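Local coordinates for protein Per a 4 allergen (Periplaneta americana, PDB 3EBW) that is a major cockroach allergen recognised by IgE, with a lipocalin-like beta barrel that may, as in relatives, carry small hydrophobic ligands, at residues Y121-H126 and L147-M152; F96-D101 and N139-P144; Y102-I107 and D132-K137. All blocks are in the same frame, centred on the assembly; numbering follows the deposited sequence.

Contact 1 (Y121-H126 and L147-M152); sequences YWIASH and LSLDDM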
loop_
_atom_site.group_PDB
_atom_site.type_symbol
_atom_site.label_atom_id
_atom_site.label_comp_id
_atom_site.label_asym_id
_atom_site.label_seq_id
_atom_site.Cartn_x
_atom_site.Cartn_y
_atom_site.Cartn_z
ATOM N N TYR A 121 -10.244 -2.255 -1.285
ATOM C CA TYR A 121 -11.124 -2.985 -0.358
ATOM C C TYR A 121 -10.984 -2.399 1.037
ATOM O O TYR A 121 -9.898 -2.020 1.433
ATOM C CB TYR A 121 -10.802 -4.487 -0.317
ATOM C CG TYR A 121 -11.133 -5.202 -1.602
ATOM C CD1 TYR A 121 -12.163 -6.139 -1.652
ATOM C CD2 TYR A 121 -10.437 -4.918 -2.769
ATOM C CE1 TYR A 121 -12.487 -6.775 -2.820
ATOM C CE2 TYR A 121 -10.753 -5.542 -3.944
ATOM C CZ TYR A 121 -11.781 -6.480 -3.970
ATOM O OH TYR A 121 -12.068 -7.150 -5.137
ATOM N N TRP A 122 -12.097 -2.312 1.761
ATOM C CA TRP A 122 -12.114 -1.776 3.116
ATOM C C TRP A 122 -12.801 -2.808 4.009
ATOM O O TRP A 122 -13.948 -3.174 3.788
ATOM C CB TRP A 122 -12.854 -0.435 3.132
ATOM C CG TRP A 122 -12.134 0.684 2.395
ATOM C CD1 TRP A 122 -11.035 1.369 2.829
ATOM C CD2 TRP A 122 -12.466 1.251 1.106
ATOM N NE1 TRP A 122 -10.656 2.329 1.896
ATOM C CE2 TRP A 122 -11.517 2.273 0.834
ATOM C CE3 TRP A 122 -13.459 0.995 0.163
ATOM C CZ2 TRP A 122 -11.540 3.031 -0.331
ATOM C CZ3 TRP A 122 -13.472 1.762 -1.011
ATOM C CH2 TRP A 122 -12.513 2.764 -1.241
ATOM N N ILE A 123 -12.079 -3.317 4.995
ATOM C CA ILE A 123 -12.642 -4.321 5.893
ATOM C C ILE A 123 -13.053 -3.537 7.123
ATOM O O ILE A 123 -12.255 -2.775 7.658
ATOM C CB ILE A 123 -11.577 -5.433 6.229
ATOM C CG1 ILE A 123 -11.334 -6.333 5.005
ATOM C CG2 ILE A 123 -12.073 -6.323 7.338
ATOM C CD1 ILE A 123 -10.816 -5.613 3.787
ATOM N N ALA A 124 -14.299 -3.700 7.559
ATOM C CA ALA A 124 -14.812 -2.928 8.701
ATOM C C ALA A 124 -15.505 -3.708 9.825
ATOM O O ALA A 124 -15.879 -4.857 9.668
ATOM C CB ALA A 124 -15.748 -1.831 8.174
ATOM N N SER A 125 -15.682 -3.065 10.970
ATOM C CA SER A 125 -16.322 -3.733 12.088
ATOM C C SER A 125 -16.935 -2.772 13.095
ATOM O O SER A 125 -16.620 -1.572 13.103
ATOM C CB SER A 125 -15.311 -4.629 12.798
ATOM O OG SER A 125 -15.886 -5.214 13.951
ATOM N N HIS A 126 -17.821 -3.303 13.941
ATOM C CA HIS A 126 -18.466 -2.499 14.977
ATOM C C HIS A 126 -17.523 -2.455 16.167
ATOM O O HIS A 126 -17.502 -1.494 16.928
ATOM C CB HIS A 126 -19.813 -3.105 15.377
ATOM C CG HIS A 126 -20.929 -2.760 14.441
ATOM N ND1 HIS A 126 -21.349 -1.465 14.233
ATOM C CD2 HIS A 126 -21.696 -3.540 13.642
ATOM C CE1 HIS A 126 -22.327 -1.459 13.344
ATOM N NE2 HIS A 126 -22.557 -2.705 12.970
ATOM N N LEU A 147 -7.546 -12.211 -2.187
ATOM C CA LEU A 147 -7.161 -11.210 -1.203
ATOM C C LEU A 147 -7.258 -11.944 0.102
ATOM O O LEU A 147 -7.964 -12.950 0.203
ATOM C CB LEU A 147 -8.138 -10.025 -1.138
ATOM C CG LEU A 147 -8.173 -8.828 -2.093
ATOM C CD1 LEU A 147 -6.974 -7.930 -1.902
ATOM C CD2 LEU A 147 -8.274 -9.338 -3.495
ATOM N N SER A 148 -6.562 -11.424 1.104
ATOM C CA SER A 148 -6.561 -12.016 2.424
ATOM C C SER A 148 -6.323 -10.901 3.415
ATOM O O SER A 148 -5.721 -9.878 3.097
ATOM C CB SER A 148 -5.451 -13.038 2.544
ATOM O OG SER A 148 -5.240 -13.329 3.907
ATOM N N LEU A 149 -6.760 -11.106 4.639
ATOM C CA LEU A 149 -6.611 -10.072 5.625
ATOM C C LEU A 149 -5.179 -9.572 5.812
ATOM O O LEU A 149 -4.975 -8.432 6.221
ATOM C CB LEU A 149 -7.200 -10.566 6.934
ATOM C CG LEU A 149 -7.879 -9.481 7.744
ATOM C CD1 LEU A 149 -8.662 -8.573 6.802
ATOM C CD2 LEU A 149 -8.771 -10.117 8.801
ATOM N N ASP A 150 -4.189 -10.401 5.490
ATOM C CA ASP A 150 -2.781 -10.015 5.660
ATOM C C ASP A 150 -2.139 -9.614 4.338
ATOM O O ASP A 150 -0.918 -9.657 4.168
ATOM C CB ASP A 150 -2.000 -11.172 6.295
ATOM C CG ASP A 150 -2.015 -12.422 5.439
ATOM O OD1 ASP A 150 -1.686 -13.513 5.956
ATOM O OD2 ASP A 150 -2.352 -12.314 4.240
ATOM N N ASP A 151 -2.990 -9.210 3.409
ATOM C CA ASP A 151 -2.562 -8.800 2.082
ATOM C C ASP A 151 -2.805 -7.296 1.999
ATOM O O ASP A 151 -2.513 -6.652 0.991
ATOM C CB ASP A 151 -3.406 -9.546 1.039
ATOM C CG ASP A 151 -2.635 -9.877 -0.214
ATOM O OD1 ASP A 151 -3.194 -10.601 -1.064
ATOM O OD2 ASP A 151 -1.483 -9.419 -0.351
HETATM N N MSE A 152 -3.348 -6.749 3.081
HETATM C CA MSE A 152 -3.634 -5.328 3.149
HETATM C C MSE A 152 -3.276 -4.671 4.479
HETATM O O MSE A 152 -3.085 -5.338 5.493
HETATM C CB MSE A 152 -5.094 -5.091 2.808
HETATM C CG MSE A 152 -6.024 -6.024 3.493
HETATM SE SE MSE A 152 -7.634 -6.165 2.477
HETATM C CE MSE A 152 -8.464 -7.547 3.553
#
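Y121 turns one face of its phenol ring toward L147, whose branch carbon CG stands over the ring, 4.6 Å from Y121 CD2; the leucine is near the ring but not in close contact with it. I123, two residues further along the strand, is the residue that touches the loop. A second flat group, the carboxylate of D150, belongs to the loop itself: S148 OG donates to D150 OD2 at 3.1 Å, approaching from above the carboxylate plane, 67° out of it. D150 is poorly ordered, however, and the detail of this bond is uncertain. A backbone bond from D151 N to S148 O (2.8 Å) closes the same short turn.

In the lipocalin-like fold this patch joins strand 119-125 to the loop that leads from helix 132-142 to strand 153-154. Y121 and I123 face the helix and loop, consistent with the outer side of the barrel, whereas W122 points the other way and gives a weak hydrogen bond from W122 NE1 to E33 OE2.

The contact itself is aliphatic and centred on I123. Its methyl CG2 lies anti to the backbone N (chi1 -72°), which leaves CG1 and CD1 as the arm directed at the loop. L149 reaches back with one branch, placing CD1 3.9 Å from I123 CG1 and 4.1 Å from I123 CG2. The selenomethionine M152 crosses I123 at about a right angle and brings its SE–CE end to the CD1 methyl, although the modelled separation there is doubtful. V138 and F130 also pack on I123. On its far side the loop meets the second subunit, where D150 and D151 form weak hydrogen bonds with Y85 and T72 of that neighbouring chain.

Contact 2 (F96-D101 and N139-P144); sequences FMVGTD and NEVLAP. Unlike the reference sequence in segment 96-101: V98 (reference Ile).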
loop_
_atom_site.group_PDB
_atom_site.type_symbol
_atom_site.label_atom_id
_atom_site.label_comp_id
_atom_site.label_asym_id
_atom_site.label_seq_id
_atom_site.Cartn_x
_atom_site.Cartn_y
_atom_site.Cartn_z
ATOM N N PHE A 96 -19.445 -1.224 -3.919
ATOM C CA PHE A 96 -19.969 -2.594 -3.917
ATOM C C PHE A 96 -19.896 -3.216 -2.542
ATOM O O PHE A 96 -18.875 -3.178 -1.920
ATOM C CB PHE A 96 -19.177 -3.451 -4.894
ATOM C CG PHE A 96 -19.300 -2.995 -6.301
ATOM C CD1 PHE A 96 -20.091 -3.693 -7.204
ATOM C CD2 PHE A 96 -18.697 -1.810 -6.713
ATOM C CE1 PHE A 96 -20.282 -3.202 -8.494
ATOM C CE2 PHE A 96 -18.884 -1.317 -7.994
ATOM C CZ PHE A 96 -19.677 -2.013 -8.887
HETATM N N MSE A 97 -20.986 -3.798 -2.067
HETATM C CA MSE A 97 -20.982 -4.425 -0.767
HETATM C C MSE A 97 -20.526 -5.844 -0.993
HETATM O O MSE A 97 -21.334 -6.697 -1.296
HETATM C CB MSE A 97 -22.380 -4.439 -0.197
HETATM C CG MSE A 97 -22.464 -5.136 1.115
HETATM SE SE MSE A 97 -21.264 -4.301 2.374
HETATM C CE MSE A 97 -22.457 -2.954 3.113
ATOM N N VAL A 98 -19.233 -6.108 -0.854
ATOM C CA VAL A 98 -18.705 -7.452 -1.068
ATOM C C VAL A 98 -19.179 -8.509 -0.067
ATOM O O VAL A 98 -19.353 -9.678 -0.428
ATOM C CB VAL A 98 -17.184 -7.413 -1.069
ATOM C CG1 VAL A 98 -16.604 -8.819 -1.194
ATOM C CG2 VAL A 98 -16.720 -6.521 -2.198
ATOM N N GLY A 99 -19.388 -8.109 1.184
ATOM C CA GLY A 99 -19.843 -9.058 2.179
ATOM C C GLY A 99 -19.995 -8.502 3.582
ATOM O O GLY A 99 -19.106 -7.825 4.095
ATOM N N THR A 100 -21.120 -8.791 4.224
ATOM C CA THR A 100 -21.329 -8.314 5.580
ATOM C C THR A 100 -22.407 -9.074 6.371
ATOM O O THR A 100 -23.283 -9.715 5.800
ATOM C CB THR A 100 -21.687 -6.838 5.583
ATOM O OG1 THR A 100 -21.812 -6.403 6.939
ATOM C CG2 THR A 100 -23.018 -6.600 4.856
ATOM N N ASP A 101 -22.331 -9.000 7.693
ATOM C CA ASP A 101 -23.316 -9.648 8.535
ATOM C C ASP A 101 -23.991 -8.557 9.354
ATOM O O ASP A 101 -24.666 -8.825 10.346
ATOM C CB ASP A 101 -22.653 -10.675 9.452
ATOM C CG ASP A 101 -21.866 -10.039 10.582
ATOM O OD1 ASP A 101 -21.352 -10.802 11.421
ATOM O OD2 ASP A 101 -21.757 -8.795 10.644
ATOM N N ASN A 139 -11.718 -13.721 5.516
ATOM C CA ASN A 139 -10.810 -14.262 4.505
ATOM C C ASN A 139 -11.512 -15.307 3.678
ATOM O O ASN A 139 -11.160 -15.556 2.525
ATOM C CB ASN A 139 -9.576 -14.862 5.157
ATOM C CG ASN A 139 -8.648 -13.810 5.670
ATOM O OD1 ASN A 139 -8.963 -13.100 6.626
ATOM N ND2 ASN A 139 -7.501 -13.676 5.024
ATOM N N GLU A 140 -12.512 -15.923 4.289
ATOM C CA GLU A 140 -13.312 -16.917 3.614
ATOM C C GLU A 140 -13.989 -16.149 2.474
ATOM O O GLU A 140 -14.052 -16.625 1.335
ATOM C CB GLU A 140 -14.342 -17.463 4.592
ATOM C CG GLU A 140 -15.114 -18.654 4.109
ATOM C CD GLU A 140 -16.229 -19.009 5.067
ATOM O OE1 GLU A 140 -15.932 -19.318 6.242
ATOM O OE2 GLU A 140 -17.404 -18.966 4.645
ATOM N N VAL A 141 -14.465 -14.942 2.796
ATOM C CA VAL A 141 -15.135 -14.073 1.833
ATOM C C VAL A 141 -14.169 -13.400 0.857
ATOM O O VAL A 141 -14.422 -13.365 -0.358
ATOM C CB VAL A 141 -15.952 -12.949 2.537
ATOM C CG1 VAL A 141 -16.698 -12.124 1.492
ATOM C CG2 VAL A 141 -16.938 -13.535 3.544
ATOM N N LEU A 142 -13.076 -12.854 1.382
ATOM C CA LEU A 142 -12.101 -12.172 0.539
ATOM C C LEU A 142 -11.444 -13.132 -0.454
ATOM O O LEU A 142 -11.122 -12.766 -1.595
ATOM C CB LEU A 142 -11.036 -11.492 1.415
ATOM C CG LEU A 142 -11.187 -9.984 1.689
ATOM C CD1 LEU A 142 -10.817 -9.188 0.459
ATOM C CD2 LEU A 142 -12.619 -9.664 2.083
ATOM N N ALA A 143 -11.284 -14.374 -0.016
ATOM C CA ALA A 143 -10.653 -15.417 -0.810
ATOM C C ALA A 143 -10.933 -15.428 -2.319
ATOM O O ALA A 143 -10.024 -15.226 -3.121
ATOM C CB ALA A 143 -10.991 -16.762 -0.207
ATOM N N PRO A 144 -12.191 -15.653 -2.724
ATOM C CA PRO A 144 -12.564 -15.697 -4.146
ATOM C C PRO A 144 -11.939 -14.663 -5.077
ATOM O O PRO A 144 -11.913 -14.872 -6.301
ATOM C CB PRO A 144 -14.080 -15.573 -4.103
ATOM C CG PRO A 144 -14.424 -16.291 -2.817
ATOM C CD PRO A 144 -13.389 -15.747 -1.865
#
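V98 and V141 supply the apolar part of this contact, meeting methyl to methyl with V98 CG1 4.3 Å from V141 CG1. Each CG1 lies opposite its own backbone N (chi1 176° in V98, -177° in V141), and on the helix residue this same branch does all the close touching. L142, one residue on, turns the end of its side chain toward the strand but stays more distant from it, packing on I107 instead.

Contacts with the backbone form a second group. The CG1 methyl of V141 rests 4.1 Å from V98 O and 4.4 Å from G99 CA, passing over the main chain where G99 contributes no side chain. The two backbones come close here, with the CA atoms of G99 and V141 6.9 Å apart. V98 and G99 both face I107 on the adjoining strand 106-112, a classic beta bulge, and the methyl of V141 lies over the bulge.

Hydrogen bonding stays within each side of the interface, and none crosses it. A143 N donates to N139 O at 2.8 Å, carrying the helical backbone toward the 3-10 turn at 143-144. On the strand, M97 O accepts from T8 OG1, and T100 OG1 is bonded both to Y102 N and to Y105 O in the hairpin connection that follows.

Strand 93-100 lies between strands 80-83 and 106-112 in the antiparallel sheet. M97 packs on F10, Y18, F81 and V108, while V98, and the bare backbone of G99, lie beside the last turn of helix 132-142, the helix that lies against the barrel wall as in other lipocalins.

Contact 3 (Y102-I107 and D132-K137); sequences YQTYSI and DATKAK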
loop_
_atom_site.group_PDB
_atom_site.type_symbol
_atom_site.label_atom_id
_atom_site.label_comp_id
_atom_site.label_asym_id
_atom_site.label_seq_id
_atom_site.Cartn_x
_atom_site.Cartn_y
_atom_site.Cartn_z
ATOM N N TYR A 102 -23.787 -7.321 8.916
ATOM C CA TYR A 102 -24.338 -6.136 9.550
ATOM C C TYR A 102 -24.024 -5.965 11.013
ATOM O O TYR A 102 -24.576 -5.060 11.633
ATOM C CB TYR A 102 -25.861 -6.041 9.385
ATOM C CG TYR A 102 -26.342 -6.055 7.958
ATOM C CD1 TYR A 102 -26.587 -7.259 7.307
ATOM C CD2 TYR A 102 -26.531 -4.876 7.249
ATOM C CE1 TYR A 102 -27.008 -7.292 5.989
ATOM C CE2 TYR A 102 -26.954 -4.903 5.927
ATOM C CZ TYR A 102 -27.184 -6.120 5.308
ATOM O OH TYR A 102 -27.531 -6.193 3.993
ATOM N N GLN A 103 -23.167 -6.803 11.588
ATOM C CA GLN A 103 -22.832 -6.615 12.995
ATOM C C GLN A 103 -21.631 -7.371 13.537
ATOM O O GLN A 103 -21.727 -8.029 14.562
ATOM C CB GLN A 103 -24.067 -6.873 13.874
ATOM C CG GLN A 103 -24.762 -5.562 14.283
ATOM C CD GLN A 103 -26.107 -5.748 14.957
ATOM O OE1 GLN A 103 -26.209 -6.378 16.009
ATOM N NE2 GLN A 103 -27.151 -5.186 14.354
ATOM N N THR A 104 -20.495 -7.251 12.853
ATOM C CA THR A 104 -19.251 -7.905 13.259
ATOM C C THR A 104 -18.131 -7.643 12.250
ATOM O O THR A 104 -17.016 -7.306 12.633
ATOM C CB THR A 104 -19.423 -9.436 13.425
ATOM O OG1 THR A 104 -18.591 -9.874 14.495
ATOM C CG2 THR A 104 -18.983 -10.191 12.193
ATOM N N TYR A 105 -18.440 -7.810 10.965
ATOM C CA TYR A 105 -17.491 -7.583 9.884
ATOM C C TYR A 105 -18.247 -6.941 8.720
ATOM O O TYR A 105 -19.459 -7.075 8.620
ATOM C CB TYR A 105 -16.866 -8.896 9.437
ATOM C CG TYR A 105 -17.760 -9.750 8.579
ATOM C CD1 TYR A 105 -18.815 -10.468 9.133
ATOM C CD2 TYR A 105 -17.543 -9.847 7.209
ATOM C CE1 TYR A 105 -19.632 -11.269 8.344
ATOM C CE2 TYR A 105 -18.351 -10.640 6.407
ATOM C CZ TYR A 105 -19.398 -11.351 6.979
ATOM O OH TYR A 105 -20.207 -12.133 6.178
ATOM N N SER A 106 -17.534 -6.253 7.839
ATOM C CA SER A 106 -18.165 -5.583 6.720
ATOM C C SER A 106 -17.178 -5.299 5.620
ATOM O O SER A 106 -16.463 -4.307 5.707
ATOM C CB SER A 106 -18.740 -4.247 7.180
ATOM O OG SER A 106 -18.737 -3.306 6.112
ATOM N N ILE A 107 -17.124 -6.116 4.575
ATOM C CA ILE A 107 -16.169 -5.800 3.525
ATOM C C ILE A 107 -16.829 -5.079 2.322
ATOM O O ILE A 107 -17.623 -5.643 1.590
ATOM C CB ILE A 107 -15.259 -7.087 3.137
ATOM C CG1 ILE A 107 -15.332 -7.391 1.662
ATOM C CG2 ILE A 107 -15.600 -8.324 3.992
ATOM C CD1 ILE A 107 -14.601 -6.420 0.826
ATOM N N ASP A 132 -10.223 -14.166 16.277
ATOM C CA ASP A 132 -9.809 -15.159 15.291
ATOM C C ASP A 132 -10.979 -15.761 14.525
ATOM O O ASP A 132 -10.832 -16.175 13.376
ATOM C CB ASP A 132 -8.964 -16.236 15.973
ATOM C CG ASP A 132 -7.636 -15.682 16.473
ATOM O OD1 ASP A 132 -6.737 -15.444 15.637
ATOM O OD2 ASP A 132 -7.497 -15.456 17.695
ATOM N N ALA A 133 -12.147 -15.774 15.155
ATOM C CA ALA A 133 -13.349 -16.303 14.523
ATOM C C ALA A 133 -13.688 -15.505 13.264
ATOM O O ALA A 133 -13.659 -16.031 12.145
ATOM C CB ALA A 133 -14.511 -16.238 15.501
ATOM N N THR A 134 -14.016 -14.231 13.465
ATOM C CA THR A 134 -14.365 -13.323 12.376
ATOM C C THR A 134 -13.307 -13.373 11.267
ATOM O O THR A 134 -13.605 -13.787 10.146
ATOM C CB THR A 134 -14.518 -11.860 12.904
ATOM O OG1 THR A 134 -15.452 -11.833 13.992
ATOM C CG2 THR A 134 -15.029 -10.943 11.808
ATOM N N LYS A 135 -12.078 -12.965 11.589
ATOM C CA LYS A 135 -10.970 -12.970 10.626
ATOM C C LYS A 135 -11.079 -14.139 9.651
ATOM O O LYS A 135 -10.886 -13.988 8.440
ATOM C CB LYS A 135 -9.622 -13.059 11.349
ATOM C CG LYS A 135 -9.005 -11.736 11.757
ATOM C CD LYS A 135 -7.494 -11.893 11.844
ATOM C CE LYS A 135 -6.775 -10.552 11.911
ATOM N NZ LYS A 135 -5.365 -10.641 11.413
ATOM N N ALA A 136 -11.383 -15.308 10.201
ATOM C CA ALA A 136 -11.534 -16.518 9.410
ATOM C C ALA A 136 -12.528 -16.265 8.285
ATOM O O ALA A 136 -12.227 -16.464 7.099
ATOM C CB ALA A 136 -12.033 -17.647 10.296
ATOM N N LYS A 137 -13.716 -15.816 8.682
ATOM C CA LYS A 137 -14.802 -15.529 7.755
ATOM C C LYS A 137 -14.435 -14.452 6.736
ATOM O O LYS A 137 -14.684 -14.615 5.533
ATOM C CB LYS A 137 -16.044 -15.103 8.542
ATOM C CG LYS A 137 -17.271 -14.888 7.691
ATOM C CD LYS A 137 -17.598 -16.133 6.893
ATOM C CE LYS A 137 -18.875 -15.932 6.122
ATOM N NZ LYS A 137 -19.896 -15.394 7.059
#
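Y105 and K137 cross obliquely, the lysine laying its CG over one face of the phenol ring, 4.2 Å from Y105 CZ. The tyrosine takes a first torsion of 77°, with CG between the backbone N and the carbonyl carbon, and this places the ring beside K137 and T134. K137 starts with CG anti to its backbone N, then bends at chi2 (56°) and again at chi4 (-49°). The two bends fold the aliphatic part back along the ring and deliver the ammonium to the phenol oxygen: K137 NZ gives a weak hydrogen bond to Y105 OH at 3.4 Å.

T134, a turn earlier in helix 132-142, packs its CG2 against Y105 CB at 3.6 Å, approaching the ring obliquely, while T134 OG1 is hydrogen-bonded to D131 OD2. T104 meets T134 tip to tip. T104 CG2 is 4.0 Å from T134 CG2, and it also lies at the edge of the Y105 ring, in its plane. The two OG1 atoms, of T104 and T134, are 3.7 Å apart and not hydrogen-bonded.

Residues 102-105 form most of the turn linking strands 93-100 and 106-112, a hairpin connection of the lipocalin-like barrel, and 106-107 begin the second strand; the helix start packs against the end of the turn. D101 and T100 hold the backbone of the turn, while S125 OG takes hold of T104 O from strand 119-125.

With a single weak polar bond, where K137 is partly exposed, the contact depends chiefly on methyl and methylene packing against the tyrosine; a charged ammonium beside the phenol oxygen would probably polarise the hydroxyl, but at 3.4 Å between K137 NZ and Y105 OH the effect should be modest.

Overall arrangement
Contacts 2 and 3 use the two ends of helix 132-142, its start in contact 3 and its end in contact 2, and contact 1 uses the loop that follows. The opposing segments lie on, or lead into, three neighbouring strands of one antiparallel sheet, 93-100, 106-112 and 119-125. Centres are about 9 Å apart for contacts 1 and 2 and for contacts 2 and 3, and about 10 Å for contacts 1 and 3. G99 O to I107 N (2.7 Å) joins contacts 2 and 3, S125 OG to T104 O (2.7 Å) joins 1 and 3, and L142 CD1 meets Y121 CD1 (3.9 Å) between 1 and 2. Together they join the helix and that loop to the barrel wall.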